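Local coordinates for ABC transporter periplasmic peptide-binding protein (Pseudoalteromonas, PDB 4QFL) that binds dipeptides in the periplasm, here alanine-phenylalanine, and probably hands them to an ABC transporter for uptake, at residues P109-N114 / S187-M192; M374-M379 / V405-V410. One frame throughout, in Å; residues are numbered along the deposited sequence.

Overall arrangement
Contact 1 lies at the surface and contact 2 is largely buried. Their centres are about 49 Å apart, on opposite sides of the chain's centre, and they share no helix or strand. Contact 1 fastens the loop before helix 115-126 to the first turn of helix 188-196. It is mostly polar: a glutamate, a threonine, an arginine and one water. Contact 2 pairs strands 373-378 and 406-410 in parallel, with backbone hydrogen bonds between them and apolar side chains on both faces. It buries 500 Å², against 204 Å² in contact 1. In contact 2 the side chain of Trp-377 is about 12 Å from the bound phenylalanine.

Contact 1: P109-N114 / S187-M192; sequences PTREFN and SKEYAM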
loop_
_atom_site.group_PDB
_atom_site.type_symbol
_atom_site.label_atom_id
_atom_site.label_comp_id
_atom_site.label_asym_id
_atom_site.label_seq_id
_atom_site.Cartn_x
_atom_site.Cartn_y
_atom_site.Cartn_z
ATOM N N PRO A 109 22.888 20.665 -2.737
ATOM C CA PRO A 109 23.875 19.614 -3.018
ATOM C C PRO A 109 25.236 20.174 -3.410
ATOM O O PRO A 109 25.304 21.259 -3.985
ATOM C CB PRO A 109 23.263 18.867 -4.213
ATOM C CG PRO A 109 22.262 19.814 -4.802
ATOM C CD PRO A 109 21.720 20.577 -3.633
ATOM N N THR A 110 26.300 19.445 -3.089
ATOM C CA THR A 110 27.633 19.770 -3.583
ATOM C C THR A 110 28.122 18.707 -4.560
ATOM O O THR A 110 29.213 18.812 -5.109
ATOM C CB THR A 110 28.652 19.917 -2.438
ATOM O OG1 THR A 110 28.825 18.661 -1.770
ATOM C CG2 THR A 110 28.181 20.951 -1.443
ATOM N N ARG A 111 27.305 17.679 -4.764
ATOM C CA ARG A 111 27.614 16.607 -5.701
ATOM C C ARG A 111 26.331 15.982 -6.236
ATOM O O ARG A 111 25.249 16.214 -5.703
ATOM C CB ARG A 111 28.487 15.539 -5.034
ATOM C CG ARG A 111 27.829 14.835 -3.865
ATOM C CD ARG A 111 28.375 13.428 -3.682
ATOM N NE ARG A 111 27.748 12.747 -2.551
ATOM C CZ ARG A 111 26.675 11.965 -2.650
ATOM N NH1 ARG A 111 26.111 11.745 -3.831
ATOM N NH2 ARG A 111 26.176 11.378 -1.567
ATOM N N GLU A 112 26.451 15.204 -7.305
ATOM C CA GLU A 112 25.294 14.535 -7.876
ATOM C C GLU A 112 25.113 13.134 -7.297
ATOM O O GLU A 112 25.998 12.587 -6.633
ATOM C CB GLU A 112 25.405 14.487 -9.404
ATOM C CG GLU A 112 25.481 15.865 -10.050
ATOM C CD GLU A 112 25.417 15.821 -11.562
ATOM O OE1 GLU A 112 25.637 14.735 -12.133
ATOM O OE2 GLU A 112 25.149 16.871 -12.183
ATOM N N PHE A 113 23.944 12.567 -7.558
ATOM C CA PHE A 113 23.609 11.208 -7.156
ATOM C C PHE A 113 24.656 10.164 -7.574
ATOM O O PHE A 113 25.119 10.139 -8.722
ATOM C CB PHE A 113 22.231 10.842 -7.720
ATOM C CG PHE A 113 21.993 9.381 -7.797
ATOM C CD1 PHE A 113 21.878 8.629 -6.641
ATOM C CD2 PHE A 113 21.886 8.749 -9.022
ATOM C CE1 PHE A 113 21.666 7.267 -6.705
ATOM C CE2 PHE A 113 21.676 7.390 -9.099
ATOM C CZ PHE A 113 21.564 6.645 -7.934
ATOM N N ASN A 114 25.040 9.309 -6.629
ATOM C CA ASN A 114 25.971 8.224 -6.932
ATOM C C ASN A 114 25.736 7.026 -6.033
ATOM O O ASN A 114 24.758 6.991 -5.274
ATOM C CB ASN A 114 27.430 8.693 -6.848
ATOM C CG ASN A 114 27.825 9.125 -5.452
ATOM O OD1 ASN A 114 27.353 8.573 -4.460
ATOM N ND2 ASN A 114 28.693 10.131 -5.368
ATOM N N SER A 187 18.990 11.163 -0.092
ATOM C CA SER A 187 20.246 11.915 -0.139
ATOM C C SER A 187 21.174 11.644 1.043
ATOM O O SER A 187 20.858 11.998 2.182
ATOM C CB SER A 187 19.977 13.418 -0.176
ATOM O OG SER A 187 21.193 14.128 0.012
ATOM N N LYS A 188 22.328 11.044 0.767
ATOM C CA LYS A 188 23.326 10.844 1.803
ATOM C C LYS A 188 23.929 12.165 2.250
ATOM O O LYS A 188 24.153 12.383 3.445
ATOM C CB LYS A 188 24.431 9.894 1.355
ATOM C CG LYS A 188 25.359 9.543 2.505
ATOM C CD LYS A 188 26.473 8.606 2.111
ATOM C CE LYS A 188 27.317 8.275 3.331
ATOM N NZ LYS A 188 28.450 7.363 3.020
ATOM N N GLU A 189 24.197 13.056 1.302
ATOM C CA GLU A 189 24.779 14.338 1.676
ATOM C C GLU A 189 23.870 15.097 2.636
ATOM O O GLU A 189 24.326 15.630 3.640
ATOM C CB GLU A 189 25.114 15.196 0.458
ATOM C CG GLU A 189 25.757 16.520 0.852
ATOM C CD GLU A 189 26.179 17.352 -0.340
ATOM O OE1 GLU A 189 25.696 17.065 -1.455
ATOM O OE2 GLU A 189 26.991 18.291 -0.159
ATOM N N TYR A 190 22.581 15.140 2.329
ATOM C CA TYR A 190 21.616 15.775 3.212
ATOM C C TYR A 190 21.663 15.087 4.563
ATOM O O TYR A 190 21.789 15.737 5.599
ATOM C CB TYR A 190 20.213 15.681 2.607
ATOM C CG TYR A 190 19.106 16.353 3.397
ATOM C CD1 TYR A 190 19.295 17.592 4.002
ATOM C CD2 TYR A 190 17.863 15.759 3.510
ATOM C CE1 TYR A 190 18.282 18.199 4.715
ATOM C CE2 TYR A 190 16.847 16.357 4.213
ATOM C CZ TYR A 190 17.057 17.579 4.818
ATOM O OH TYR A 190 16.029 18.179 5.519
ATOM N N ALA A 191 21.585 13.763 4.547
ATOM C CA ALA A 191 21.573 12.991 5.792
ATOM C C ALA A 191 22.810 13.231 6.649
ATOM O O ALA A 191 22.706 13.370 7.862
ATOM C CB ALA A 191 21.418 11.515 5.499
ATOM N N MET A 192 23.977 13.274 6.016
ATOM C CA MET A 192 25.235 13.507 6.722
ATOM C C MET A 192 25.350 14.948 7.222
ATOM O O MET A 192 25.954 15.213 8.262
ATOM C CB MET A 192 26.419 13.155 5.815
ATOM C CG MET A 192 26.583 11.665 5.570
ATOM S SD MET A 192 26.307 10.714 7.086
ATOM C CE MET A 192 24.671 10.058 6.792
HETATM O O HOH W 1 24.244 15.466 -2.919
#
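The carboxylate of Glu-189 reaches out from the first turn of its helix and takes hold of Thr-110 with both oxygens. Thr-110 N donates to Glu-189 OE1 over 2.9 Å. The bond is nearly straight, at 171°, and uses the syn lone pair of OE1. Thr-110 OG1 donates to Glu-189 OE2 at 2.5 Å, a very short bond. The threonine hydroxyl lies between its own backbone N and carbonyl carbon (chi1 65°), which lets hydroxyl and amide face the same carboxylate. Glu-189 is extended, with CG anti to its backbone N (chi1 -178°), and its side chain crosses that of Thr-110 at about a right angle. Pro-109 CA lies 3.5 Å from Glu-189 OE1.

A water adds a second link. It donates to Glu-189 OE1 at 2.6 Å and to Arg-111 O at 3.1 Å, so OE1 accepts from both an amide and a water. Arg-111 runs past Glu-189 in the opposite direction. The two flat groups are nearly parallel, but their charged atoms do not meet. The edge of the guanidinium instead touches Lys-188, with Arg-111 NH2 3.7 Å from Lys-188 CB.

The arginine is held by other partners. Arg-111 NH1 donates to Glu-112 O at 2.9 Å, and it forms a salt bridge with Asp-117. The other oxygen of Asp-117 accepts from Lys-188 N, so this aspartate joins the loop, helix 115-126 and the start of helix 188-196.

Ser-187 is the N-cap of helix 188-196, and its OG accepts from Tyr-190 N at 2.9 Å. Asn-114 likewise caps helix 115-126 through Asp-116 N. The arrangement is a polar surface junction between two N-capped helix starts, within the family 5 solute-binding fold; no residue of either segment belongs to the dipeptide pocket.

Contact 2: M374-M379 / V405-V410; sequences MSIWAM and VNVNIV
Val-410 sets its CG1 methyl over one face of the Trp-377 indole. This is a CH-pi contact: CG1 lies 3.5 Å from the centroid of the six-membered ring of Trp-377 and 12° off the ring normal. With CG1 anti to the backbone N (chi1 173°), the Val-410 side chain runs beside that of Trp-377, and this methyl comes over the ring. Tyr-412 also meets the indole.

Met-374, Ile-376, Val-407 and Ile-409 occupy the other face of the sheet. Val-407 CG1 touches Ile-376 CG1 at 3.7 Å, and its CG2 meets Met-374 CG at 4.0 Å. Val-405 CG1 packs on Met-374 CG, 3.7 Å away. Helix 389-401 packs on this face through Val-407 and Ile-409. It links the two strands, so together they form a beta-alpha-beta unit. Strand 428-434 pairs in parallel with the other edge of strand 373-378.

Five backbone hydrogen bonds join the parallel strands. Met-374 and Ile-376 each use both N and O. Ala-378 N closes the series on Val-410 O at 2.9 Å, with an N-H...O angle of 171°. At the polar margin Ser-375 N donates to Asp-427, and the side chain of exposed Asn-408 lies beside buried Ser-375.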
loop_
_atom_site.group_PDB
_atom_site.type_symbol
_atom_site.label_atom_id
_atom_site.label_comp_id
_atom_site.label_asym_id
_atom_site.label_seq_id
_atom_site.Cartn_x
_atom_site.Cartn_y
_atom_site.Cartn_z
ATOM N N MET A 374 -19.249 -8.424 19.523
ATOM C CA MET A 374 -17.956 -8.204 18.898
ATOM C C MET A 374 -17.887 -6.818 18.291
ATOM O O MET A 374 -18.917 -6.185 18.033
ATOM C CB MET A 374 -17.698 -9.239 17.807
ATOM C CG MET A 374 -18.641 -9.141 16.620
ATOM S SD MET A 374 -18.251 -10.373 15.374
ATOM C CE MET A 374 -16.566 -9.911 14.954
ATOM N N SER A 375 -16.664 -6.349 18.060
ATOM C CA SER A 375 -16.457 -5.124 17.315
ATOM C C SER A 375 -16.103 -5.455 15.865
ATOM O O SER A 375 -15.519 -6.504 15.560
ATOM C CB SER A 375 -15.385 -4.234 17.964
ATOM O OG SER A 375 -14.111 -4.872 18.036
ATOM N N ILE A 376 -16.521 -4.567 14.977
ATOM C CA ILE A 376 -16.003 -4.528 13.629
ATOM C C ILE A 376 -15.433 -3.148 13.440
ATOM O O ILE A 376 -16.145 -2.153 13.518
ATOM C CB ILE A 376 -17.086 -4.750 12.584
ATOM C CG1 ILE A 376 -17.652 -6.163 12.700
ATOM C CG2 ILE A 376 -16.528 -4.500 11.181
ATOM C CD1 ILE A 376 -18.708 -6.469 11.654
ATOM N N TRP A 377 -14.134 -3.088 13.213
ATOM C CA TRP A 377 -13.483 -1.834 12.949
ATOM C C TRP A 377 -13.641 -1.453 11.482
ATOM O O TRP A 377 -13.400 -2.275 10.601
ATOM C CB TRP A 377 -12.021 -1.951 13.342
ATOM C CG TRP A 377 -11.847 -1.892 14.821
ATOM C CD1 TRP A 377 -12.477 -2.659 15.758
ATOM C CD2 TRP A 377 -10.976 -1.017 15.536
ATOM N NE1 TRP A 377 -12.053 -2.309 17.022
ATOM C CE2 TRP A 377 -11.132 -1.301 16.908
ATOM C CE3 TRP A 377 -10.073 -0.024 15.147
ATOM C CZ2 TRP A 377 -10.417 -0.627 17.887
ATOM C CZ3 TRP A 377 -9.378 0.644 16.114
ATOM C CH2 TRP A 377 -9.549 0.342 17.472
ATOM N N ALA A 378 -14.057 -0.211 11.235
ATOM C CA ALA A 378 -14.357 0.273 9.888
ATOM C C ALA A 378 -13.517 1.487 9.510
ATOM O O ALA A 378 -13.460 2.464 10.256
ATOM C CB ALA A 378 -15.840 0.610 9.757
ATOM N N MET A 379 -12.882 1.423 8.338
ATOM C CA MET A 379 -12.082 2.528 7.803
ATOM C C MET A 379 -12.923 3.792 7.612
ATOM O O MET A 379 -14.082 3.710 7.196
ATOM C CB MET A 379 -11.433 2.115 6.476
ATOM C CG MET A 379 -10.616 0.852 6.598
ATOM S SD MET A 379 -9.934 0.251 5.037
ATOM C CE MET A 379 -11.402 -0.467 4.310
ATOM N N VAL A 405 -25.346 -12.204 16.896
ATOM C CA VAL A 405 -24.081 -11.536 17.186
ATOM C C VAL A 405 -24.246 -10.019 17.183
ATOM O O VAL A 405 -24.638 -9.419 16.178
ATOM C CB VAL A 405 -22.959 -11.958 16.230
ATOM C CG1 VAL A 405 -21.640 -11.302 16.649
ATOM C CG2 VAL A 405 -22.825 -13.465 16.222
ATOM N N ASN A 406 -23.944 -9.419 18.329
ATOM C CA ASN A 406 -24.160 -8.005 18.587
ATOM C C ASN A 406 -22.915 -7.219 18.225
ATOM O O ASN A 406 -21.946 -7.177 18.979
ATOM C CB ASN A 406 -24.548 -7.803 20.065
ATOM C CG ASN A 406 -24.524 -6.342 20.506
ATOM O OD1 ASN A 406 -24.986 -5.443 19.793
ATOM N ND2 ASN A 406 -23.987 -6.101 21.699
ATOM N N VAL A 407 -22.939 -6.615 17.045
ATOM C CA VAL A 407 -21.787 -5.876 16.553
ATOM C C VAL A 407 -21.809 -4.424 17.007
ATOM O O VAL A 407 -22.826 -3.737 16.900
ATOM C CB VAL A 407 -21.715 -5.899 15.010
ATOM C CG1 VAL A 407 -20.604 -4.993 14.529
ATOM C CG2 VAL A 407 -21.512 -7.310 14.502
ATOM N N ASN A 408 -20.678 -3.953 17.512
ATOM C CA ASN A 408 -20.488 -2.529 17.678
ATOM C C ASN A 408 -19.428 -2.082 16.677
ATOM O O ASN A 408 -18.455 -2.793 16.438
ATOM C CB ASN A 408 -20.073 -2.202 19.103
ATOM C CG ASN A 408 -18.680 -2.689 19.425
ATOM O OD1 ASN A 408 -18.418 -3.892 19.441
ATOM N ND2 ASN A 408 -17.776 -1.757 19.689
ATOM N N ILE A 409 -19.622 -0.914 16.081
ATOM C CA ILE A 409 -18.728 -0.446 15.026
ATOM C C ILE A 409 -17.736 0.580 15.552
ATOM O O ILE A 409 -18.130 1.566 16.159
ATOM C CB ILE A 409 -19.537 0.140 13.849
ATOM C CG1 ILE A 409 -20.462 -0.934 13.266
ATOM C CG2 ILE A 409 -18.603 0.701 12.779
ATOM C CD1 ILE A 409 -21.289 -0.467 12.080
ATOM N N VAL A 410 -16.450 0.347 15.320
ATOM C CA VAL A 410 -15.422 1.270 15.783
ATOM C C VAL A 410 -14.752 1.985 14.616
ATOM O O VAL A 410 -14.404 1.370 13.610
ATOM C CB VAL A 410 -14.339 0.550 16.583
ATOM C CG1 VAL A 410 -13.216 1.499 16.908
ATOM C CG2 VAL A 410 -14.932 -0.033 17.859
#